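Local structure of hypothetical protein APC35681 (Geobacillus stearothermophilus, 1RFZ) at residues N11-A16 with R56-R61; I51-R56 with S157-H162; K124-P127 with L133-K136. The protein is of unknown function but is related to phosphatidylglycerophosphatase A and may share its activity of removing phosphate from phosphatidylglycerophosphate. One frame throughout, in Å; residues are numbered along the deposited sequence.

Interactions 1 and 2 share helix 47-58 and meet at Arg-56, whose side chain reaches a sulfate ion that both touch; their centres lie about 14 Å apart. Both are partly buried, yet their chemistry differs: interaction 1 sets a glutamate side chain across a helix end and its turn without any bond between its segments, whereas interaction 2 joins two helices through an arginine that meets an asparagine and is hydrogen-bonded to the sulfate. Interaction 3 is a surface contact on the opposite side of the chain's centre from interaction 1, where a lysine crosses an asparagine at two helix ends. Along the chain it is nested inside the loop closed by interaction 2.

Interaction 1 (N11-A16 with R56-R61); sequences NLEQTA and RVISKR. With SO4 (sulfate ion), chain F; SO4 (sulfate ion), chain E.
Near the start of helix 13-22, Glu-13 reaches across to the turn that joins helix 47-58 to helix 61-76 and lies against Ile-58 and Ser-59. Its CG stands anti to the backbone N (chi1 -158°), which sends the extended chain out over that turn. CG comes 4.1 Å from Ile-58 CG2, the two side chains crossing at about a right angle. Farther along, OE1 settles by the backbone of Ser-59, 3.4 Å from its CA, in a van der Waals contact. The other carboxylate oxygen, OE2, forms a salt bridge with Arg-17, one turn on in the same helix, so the charge is paired there, while CG lies by Ile-58 and CD and OE1 rest on Ser-59. With an alanine here, Arg-17 would probably lose its carboxylate mate and a gap would open beside Ser-59.

Backbone and side-chain bonds close the turn. Lys-60 N bonds back to Val-57 O at 3.1 Å, and Ile-58 O accepts from Gln-64 NE2, tying the end of one helix to the first turn of the next. Lys-60 is the N-cap residue of helix 61-76, and the first helical amide, Arg-61 N, donates to O2 of a sulfate (chain F) at 2.8 Å. This is the familiar setting of an anion at a helix N-terminus, where the helix dipole is likely to add to the attraction. The same ion places O4 over one face of the Arg-61 guanidinium, 3.3 Å above its plane and offset toward the rim. Lys-60, bent at chi2 and chi4, brings NZ to 3.5 Å from O3 of a second sulfate (chain E); both ions probably come from the crystallisation liquor. Just before Glu-13, Leu-12 packs on Gln-64 and Asn-65 of helix 61-76 and on Pro-85 of the second subunit.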
loop_
_atom_site.group_PDB
_atom_site.type_symbol
_atom_site.label_atom_id
_atom_site.label_comp_id
_atom_site.label_asym_id
_atom_site.label_seq_id
_atom_site.Cartn_x
_atom_site.Cartn_y
_atom_site.Cartn_z
ATOM N N ASN A 11 25.415 -2.279 4.965
ATOM C CA ASN A 11 26.163 -3.362 4.349
ATOM C C ASN A 11 25.383 -4.620 4.029
ATOM O O ASN A 11 25.893 -5.742 4.166
ATOM C CB ASN A 11 27.374 -3.665 5.205
ATOM C CG ASN A 11 28.342 -2.509 5.215
ATOM O OD1 ASN A 11 28.985 -2.214 4.204
ATOM N ND2 ASN A 11 28.428 -1.817 6.347
ATOM N N LEU A 12 24.160 -4.402 3.540
ATOM C CA LEU A 12 23.250 -5.472 3.182
ATOM C C LEU A 12 23.247 -5.835 1.707
ATOM O O LEU A 12 22.894 -6.958 1.360
ATOM C CB LEU A 12 21.826 -5.104 3.596
ATOM C CG LEU A 12 21.587 -4.632 5.035
ATOM C CD1 LEU A 12 20.092 -4.489 5.221
ATOM C CD2 LEU A 12 22.168 -5.610 6.062
ATOM N N GLU A 13 23.638 -4.907 0.835
ATOM C CA GLU A 13 23.616 -5.187 -0.597
ATOM C C GLU A 13 24.409 -6.412 -1.030
ATOM O O GLU A 13 23.872 -7.281 -1.715
ATOM C CB GLU A 13 24.086 -3.988 -1.406
ATOM C CG GLU A 13 23.584 -4.058 -2.839
ATOM C CD GLU A 13 24.121 -2.953 -3.721
ATOM O OE1 GLU A 13 24.265 -1.812 -3.221
ATOM O OE2 GLU A 13 24.382 -3.229 -4.916
ATOM N N GLN A 14 25.675 -6.508 -0.644
ATOM C CA GLN A 14 26.465 -7.667 -1.050
ATOM C C GLN A 14 25.834 -8.995 -0.643
ATOM O O GLN A 14 25.692 -9.903 -1.460
ATOM C CB GLN A 14 27.872 -7.589 -0.469
ATOM C CG GLN A 14 28.680 -8.851 -0.687
ATOM C CD GLN A 14 30.064 -8.740 -0.091
ATOM O OE1 GLN A 14 30.876 -7.927 -0.534
ATOM N NE2 GLN A 14 30.338 -9.546 0.927
ATOM N N THR A 15 25.465 -9.102 0.630
ATOM C CA THR A 15 24.857 -10.321 1.151
ATOM C C THR A 15 23.547 -10.659 0.448
ATOM O O THR A 15 23.257 -11.823 0.187
ATOM C CB THR A 15 24.611 -10.196 2.664
ATOM O OG1 THR A 15 25.873 -10.137 3.342
ATOM C CG2 THR A 15 23.811 -11.379 3.181
ATOM N N ALA A 16 22.760 -9.638 0.139
ATOM C CA ALA A 16 21.494 -9.848 -0.536
ATOM C C ALA A 16 21.742 -10.361 -1.946
ATOM O O ALA A 16 20.948 -11.141 -2.485
ATOM C CB ALA A 16 20.720 -8.571 -0.572
ATOM N N ARG A 56 20.027 -1.095 -9.710
ATOM C CA ARG A 56 19.535 0.087 -9.027
ATOM C C ARG A 56 18.550 -0.247 -7.915
ATOM O O ARG A 56 18.666 0.266 -6.804
ATOM C CB ARG A 56 18.890 1.034 -10.027
ATOM C CG ARG A 56 19.192 2.460 -9.704
ATOM C CD ARG A 56 20.681 2.673 -9.708
ATOM N NE ARG A 56 21.030 3.924 -9.056
ATOM C CZ ARG A 56 22.270 4.379 -8.942
ATOM N NH1 ARG A 56 23.279 3.676 -9.445
ATOM N NH2 ARG A 56 22.498 5.532 -8.323
ATOM N N VAL A 57 17.578 -1.099 -8.224
ATOM C CA VAL A 57 16.587 -1.513 -7.242
ATOM C C VAL A 57 17.238 -2.271 -6.071
ATOM O O VAL A 57 16.905 -2.054 -4.895
ATOM C CB VAL A 57 15.524 -2.416 -7.907
ATOM C CG1 VAL A 57 14.710 -3.167 -6.854
ATOM C CG2 VAL A 57 14.614 -1.576 -8.754
ATOM N N ILE A 58 18.170 -3.156 -6.406
ATOM C CA ILE A 58 18.844 -3.964 -5.409
ATOM C C ILE A 58 19.714 -3.138 -4.462
ATOM O O ILE A 58 19.914 -3.516 -3.300
ATOM C CB ILE A 58 19.634 -5.091 -6.110
ATOM C CG1 ILE A 58 18.637 -6.161 -6.585
ATOM C CG2 ILE A 58 20.652 -5.711 -5.171
ATOM C CD1 ILE A 58 19.169 -7.144 -7.616
ATOM N N SER A 59 20.199 -1.996 -4.933
ATOM C CA SER A 59 21.021 -1.110 -4.094
ATOM C C SER A 59 20.242 -0.444 -2.947
ATOM O O SER A 59 20.827 0.240 -2.108
ATOM C CB SER A 59 21.621 -0.010 -4.955
ATOM O OG SER A 59 20.587 0.779 -5.516
ATOM N N LYS A 60 18.924 -0.634 -2.939
ATOM C CA LYS A 60 18.021 -0.063 -1.940
ATOM C C LYS A 60 17.823 -0.920 -0.683
ATOM O O LYS A 60 17.478 -2.089 -0.782
ATOM C CB LYS A 60 16.639 0.173 -2.568
ATOM C CG LYS A 60 16.409 1.535 -3.191
ATOM C CD LYS A 60 16.863 1.595 -4.619
ATOM C CE LYS A 60 16.481 2.932 -5.225
ATOM N NZ LYS A 60 17.031 4.082 -4.448
ATOM N N ARG A 61 18.004 -0.321 0.490
ATOM C CA ARG A 61 17.826 -1.031 1.756
ATOM C C ARG A 61 16.441 -1.674 1.846
ATOM O O ARG A 61 16.307 -2.860 2.176
ATOM C CB ARG A 61 17.992 -0.075 2.941
ATOM C CG ARG A 61 19.367 0.542 3.072
ATOM C CD ARG A 61 19.358 1.682 4.079
ATOM N NE ARG A 61 20.638 2.382 4.117
ATOM C CZ ARG A 61 20.821 3.573 4.676
ATOM N NH1 ARG A 61 19.803 4.199 5.248
ATOM N NH2 ARG A 61 22.019 4.144 4.660
HETATM S S SO4 F . 18.135 3.897 0.506
HETATM O O1 SO4 F . 19.239 3.902 -0.520
HETATM O O2 SO4 F . 17.646 2.493 0.679
HETATM O O3 SO4 F . 16.998 4.760 0.037
HETATM O O4 SO4 F . 18.629 4.434 1.826
HETATM S S SO4 E . 17.902 6.025 -8.386
HETATM O O1 SO4 E . 16.711 6.793 -8.831
HETATM O O2 SO4 E . 18.830 5.881 -9.533
HETATM O O3 SO4 E . 17.512 4.693 -7.865
HETATM O O4 SO4 E . 18.599 6.741 -7.292
#

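Interaction 2 (I51-R56 with S157-H162). With SO4 (sulfate ion), chain E.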
loop_
_atom_site.group_PDB
_atom_site.type_symbol
_atom_site.label_atom_id
_atom_site.label_comp_id
_atom_site.label_asym_id
_atom_site.label_seq_id
_atom_site.Cartn_x
_atom_site.Cartn_y
_atom_site.Cartn_z
ATOM N N ILE A 51 19.977 -4.346 -16.780
ATOM C CA ILE A 51 20.858 -4.733 -15.686
ATOM C C ILE A 51 21.093 -3.553 -14.767
ATOM O O ILE A 51 20.983 -3.671 -13.545
ATOM C CB ILE A 51 22.228 -5.225 -16.197
ATOM C CG1 ILE A 51 22.021 -6.346 -17.214
ATOM C CG2 ILE A 51 23.079 -5.720 -15.022
ATOM C CD1 ILE A 51 23.265 -7.193 -17.450
ATOM N N GLU A 52 21.415 -2.415 -15.369
ATOM C CA GLU A 52 21.670 -1.198 -14.616
ATOM C C GLU A 52 20.530 -0.985 -13.623
ATOM O O GLU A 52 20.748 -0.879 -12.409
ATOM C CB GLU A 52 21.768 -0.002 -15.574
ATOM C CG GLU A 52 23.013 0.835 -15.372
ATOM C CD GLU A 52 23.184 1.291 -13.926
ATOM O OE1 GLU A 52 22.432 2.192 -13.482
ATOM O OE2 GLU A 52 24.070 0.736 -13.233
ATOM N N ASN A 53 19.312 -0.932 -14.166
ATOM C CA ASN A 53 18.095 -0.746 -13.391
ATOM C C ASN A 53 17.946 -1.833 -12.318
ATOM O O ASN A 53 17.752 -1.531 -11.133
ATOM C CB ASN A 53 16.897 -0.744 -14.347
ATOM C CG ASN A 53 16.691 0.610 -15.014
ATOM O OD1 ASN A 53 16.361 1.597 -14.340
ATOM N ND2 ASN A 53 16.891 0.671 -16.336
ATOM N N VAL A 54 18.034 -3.098 -12.724
ATOM C CA VAL A 54 17.948 -4.174 -11.748
ATOM C C VAL A 54 18.945 -3.908 -10.590
ATOM O O VAL A 54 18.608 -4.065 -9.410
ATOM C CB VAL A 54 18.242 -5.540 -12.408
ATOM C CG1 VAL A 54 17.953 -6.677 -11.427
ATOM C CG2 VAL A 54 17.384 -5.698 -13.639
ATOM N N ASN A 55 20.162 -3.486 -10.925
ATOM C CA ASN A 55 21.152 -3.205 -9.897
ATOM C C ASN A 55 20.678 -2.044 -9.052
ATOM O O ASN A 55 20.881 -2.004 -7.831
ATOM C CB ASN A 55 22.500 -2.854 -10.524
ATOM C CG ASN A 55 23.202 -4.060 -11.124
ATOM O OD1 ASN A 55 23.299 -5.116 -10.496
ATOM N ND2 ASN A 55 23.712 -3.903 -12.339
ATOM N N ARG A 56 20.027 -1.095 -9.710
ATOM C CA ARG A 56 19.535 0.087 -9.027
ATOM C C ARG A 56 18.550 -0.247 -7.915
ATOM O O ARG A 56 18.666 0.266 -6.804
ATOM C CB ARG A 56 18.890 1.034 -10.027
ATOM C CG ARG A 56 19.192 2.460 -9.704
ATOM C CD ARG A 56 20.681 2.673 -9.708
ATOM N NE ARG A 56 21.030 3.924 -9.056
ATOM C CZ ARG A 56 22.270 4.379 -8.942
ATOM N NH1 ARG A 56 23.279 3.676 -9.445
ATOM N NH2 ARG A 56 22.498 5.532 -8.323
ATOM N N SER A 157 11.592 -1.913 -14.076
ATOM C CA SER A 157 10.904 -1.421 -15.266
ATOM C C SER A 157 10.216 -0.087 -14.963
ATOM O O SER A 157 10.148 0.813 -15.806
ATOM C CB SER A 157 9.873 -2.448 -15.724
ATOM O OG SER A 157 9.346 -2.085 -16.982
ATOM N N SER A 158 9.696 0.022 -13.744
ATOM C CA SER A 158 9.032 1.230 -13.293
ATOM C C SER A 158 10.077 2.339 -13.316
ATOM O O SER A 158 9.806 3.448 -13.759
ATOM C CB SER A 158 8.489 1.016 -11.885
ATOM O OG SER A 158 7.695 2.107 -11.477
ATOM N N ARG A 159 11.283 2.017 -12.854
ATOM C CA ARG A 159 12.397 2.958 -12.839
ATOM C C ARG A 159 12.926 3.215 -14.253
ATOM O O ARG A 159 13.279 4.344 -14.599
ATOM C CB ARG A 159 13.537 2.426 -11.977
ATOM C CG ARG A 159 14.758 3.316 -12.040
ATOM C CD ARG A 159 15.840 2.849 -11.116
ATOM N NE ARG A 159 16.971 3.772 -11.098
ATOM C CZ ARG A 159 17.804 3.964 -12.120
ATOM N NH1 ARG A 159 17.636 3.304 -13.260
ATOM N NH2 ARG A 159 18.826 4.799 -11.990
ATOM N N LEU A 160 13.014 2.166 -15.065
ATOM C CA LEU A 160 13.471 2.346 -16.432
ATOM C C LEU A 160 12.537 3.369 -17.068
ATOM O O LEU A 160 12.983 4.347 -17.681
ATOM C CB LEU A 160 13.411 1.019 -17.199
ATOM C CG LEU A 160 13.277 1.009 -18.732
ATOM C CD1 LEU A 160 14.090 2.109 -19.377
ATOM C CD2 LEU A 160 13.727 -0.337 -19.253
ATOM N N ALA A 161 11.235 3.138 -16.896
ATOM C CA ALA A 161 10.199 4.014 -17.429
ATOM C C ALA A 161 10.378 5.442 -16.925
ATOM O O ALA A 161 10.428 6.361 -17.713
ATOM C CB ALA A 161 8.845 3.481 -17.050
ATOM N N HIS A 162 10.493 5.639 -15.618
ATOM C CA HIS A 162 10.693 6.988 -15.095
ATOM C C HIS A 162 11.882 7.706 -15.722
ATOM O O HIS A 162 11.936 8.936 -15.714
ATOM C CB HIS A 162 10.883 6.954 -13.585
ATOM C CG HIS A 162 9.614 6.743 -12.833
ATOM N ND1 HIS A 162 8.633 7.704 -12.753
ATOM C CD2 HIS A 162 9.151 5.671 -12.147
ATOM C CE1 HIS A 162 7.618 7.236 -12.050
ATOM N NE2 HIS A 162 7.909 6.004 -11.670
HETATM S S SO4 E . 17.902 6.025 -8.386
HETATM O O1 SO4 E . 16.711 6.793 -8.831
HETATM O O2 SO4 E . 18.830 5.881 -9.533
HETATM O O3 SO4 E . 17.512 4.693 -7.865
HETATM O O4 SO4 E . 18.599 6.741 -7.292
#
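Arg-159 is the hub of this contact, with its guanidinium set between Asn-53, Arg-56 and a bound sulfate (chain E). NH2 donates to sulfate O2 at 2.7 Å in a fairly straight bond of 164°, and NE adds weak bonds to O2 and O3, so the ion sits at the guanidinium edge. NH1 donates to Asn-53 OD1, which also lies at the edge; the modelled length is too short to be trusted. Arg-56 comes over a face instead, its CB 3.5 Å above the guanidinium plane and offset toward the rim. A bend at chi2 then carries Arg-56 NE to the same sulfate O2, at 3.0 Å. Two arginines thus converge on one anion, whose negative charge would be expected to balance theirs.

The chain of Arg-159 is extended from CG to NE, with CG anti to the backbone N (chi1 175°), and this carries it across from helix 145-163 to helix 47-58. Over the two segments the helix axes approach to 9.1 Å with 116° between their directions, a steep crossing within an all-helical fold. Asn-53 lies at the crossing, its CA nearest that of Leu-160; its ND2 lies 3.6 Å from Leu-160 CB and makes a weak hydrogen bond to Glu-49 O, one turn back.

In the next shell, Tyr-111 packs on both Arg-56 and Arg-159, while Leu-160 turns to Leu-45 and to Gln-38 of helix 27-38. Asn-55 OD1 takes a hydrogen bond from Arg-17 NH2, and Val-54 packs on Ile-30 and Ile-152.

Interaction 3 (K124-P127 with L133-K136); sequences KQKP and LNDK
Lys-126 extends its side chain across to Asn-134, and the two cross at about a right angle. It is the first residue to leave helical geometry after helix 115-125, with a positive phi of 25°, and its CB points toward the segment 133-136. From CB the chain runs out extended through CG, and contact begins at CD, which lies 3.7 Å from Asn-134 CB and 3.5 Å from Asn-134 CG. CE continues past the amide, though the model sets it too near OD1 for that spacing to mean much. At the tip, NZ ends 2.8 Å from Asn-134 OD1, and 3.5 Å separates it from ND2, which is a donor like itself. Asn-134 meets the lysine with its CG anti to the backbone N (chi1 -152°), presenting the amide to the last three atoms of the chain.

The pair lies at the surface, across the ends of two consecutive helices, 115-125 and 129-134. Gln-125 packs on Tyr-121 of the fourth subunit. Pro-127 rests on Leu-33 and Tyr-36 of helix 27-38, while Leu-133, next to Asn-134, turns inward onto Leu-145 and Val-149 of helix 145-163.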
loop_
_atom_site.group_PDB
_atom_site.type_symbol
_atom_site.label_atom_id
_atom_site.label_comp_id
_atom_site.label_asym_id
_atom_site.label_seq_id
_atom_site.Cartn_x
_atom_site.Cartn_y
_atom_site.Cartn_z
ATOM N N LYS A 124 1.905 -13.948 -12.979
ATOM C CA LYS A 124 0.999 -14.935 -13.554
ATOM C C LYS A 124 1.658 -15.648 -14.733
ATOM O O LYS A 124 1.696 -16.872 -14.772
ATOM C CB LYS A 124 -0.303 -14.273 -14.010
ATOM C CG LYS A 124 -1.506 -14.608 -13.146
ATOM C CD LYS A 124 -2.462 -15.523 -13.889
ATOM C CE LYS A 124 -3.532 -16.108 -12.972
ATOM N NZ LYS A 124 -2.976 -17.118 -12.000
ATOM N N GLN A 125 2.194 -14.882 -15.678
ATOM C CA GLN A 125 2.850 -15.447 -16.857
ATOM C C GLN A 125 4.178 -16.130 -16.530
ATOM O O GLN A 125 4.785 -16.753 -17.392
ATOM C CB GLN A 125 3.115 -14.348 -17.908
ATOM C CG GLN A 125 1.899 -13.561 -18.412
ATOM C CD GLN A 125 1.032 -14.353 -19.371
ATOM O OE1 GLN A 125 0.596 -13.838 -20.405
ATOM N NE2 GLN A 125 0.754 -15.603 -19.021
ATOM N N LYS A 126 4.640 -15.979 -15.298
ATOM C CA LYS A 126 5.910 -16.557 -14.844
ATOM C C LYS A 126 7.019 -16.856 -15.879
ATOM O O LYS A 126 7.561 -17.964 -15.914
ATOM C CB LYS A 126 5.629 -17.815 -14.036
ATOM C CG LYS A 126 4.926 -17.513 -12.748
ATOM C CD LYS A 126 4.488 -18.773 -12.061
ATOM C CE LYS A 126 3.447 -18.443 -11.006
ATOM N NZ LYS A 126 2.586 -19.626 -10.692
ATOM N N PRO A 127 7.394 -15.864 -16.712
ATOM C CA PRO A 127 8.446 -16.104 -17.705
ATOM C C PRO A 127 9.851 -16.182 -17.075
ATOM O O PRO A 127 10.045 -15.759 -15.929
ATOM C CB PRO A 127 8.285 -14.922 -18.648
ATOM C CG PRO A 127 7.872 -13.831 -17.731
ATOM C CD PRO A 127 6.858 -14.496 -16.843
ATOM N N LEU A 133 11.606 -21.043 -10.357
ATOM C CA LEU A 133 11.279 -20.823 -8.956
ATOM C C LEU A 133 9.888 -21.282 -8.573
ATOM O O LEU A 133 9.647 -21.650 -7.420
ATOM C CB LEU A 133 11.439 -19.350 -8.586
ATOM C CG LEU A 133 12.847 -18.771 -8.570
ATOM C CD1 LEU A 133 13.354 -18.625 -9.992
ATOM C CD2 LEU A 133 12.820 -17.421 -7.887
ATOM N N ASN A 134 8.962 -21.264 -9.519
ATOM C CA ASN A 134 7.620 -21.691 -9.178
ATOM C C ASN A 134 7.478 -23.201 -9.319
ATOM O O ASN A 134 6.531 -23.791 -8.796
ATOM C CB ASN A 134 6.582 -20.980 -10.041
ATOM C CG ASN A 134 5.253 -20.841 -9.332
ATOM O OD1 ASN A 134 4.843 -19.738 -8.967
ATOM N ND2 ASN A 134 4.580 -21.966 -9.111
ATOM N N ASP A 135 8.427 -23.818 -10.022
ATOM C CA ASP A 135 8.422 -25.265 -10.219
ATOM C C ASP A 135 8.557 -25.946 -8.850
ATOM O O ASP A 135 9.569 -25.782 -8.161
ATOM C CB ASP A 135 9.584 -25.678 -11.126
ATOM C CG ASP A 135 9.180 -26.710 -12.159
ATOM O OD1 ASP A 135 8.345 -26.384 -13.031
ATOM O OD2 ASP A 135 9.698 -27.844 -12.101
ATOM N N LYS A 136 7.539 -26.710 -8.465
ATOM C CA LYS A 136 7.533 -27.373 -7.167
ATOM C C LYS A 136 8.237 -28.716 -7.146
ATOM O O LYS A 136 8.391 -29.329 -6.083
ATOM C CB LYS A 136 6.092 -27.522 -6.673
ATOM C CG LYS A 136 5.450 -26.185 -6.323
ATOM C CD LYS A 136 4.013 -26.339 -5.884
ATOM C CE LYS A 136 3.418 -24.991 -5.527
ATOM N NZ LYS A 136 1.943 -25.085 -5.350
#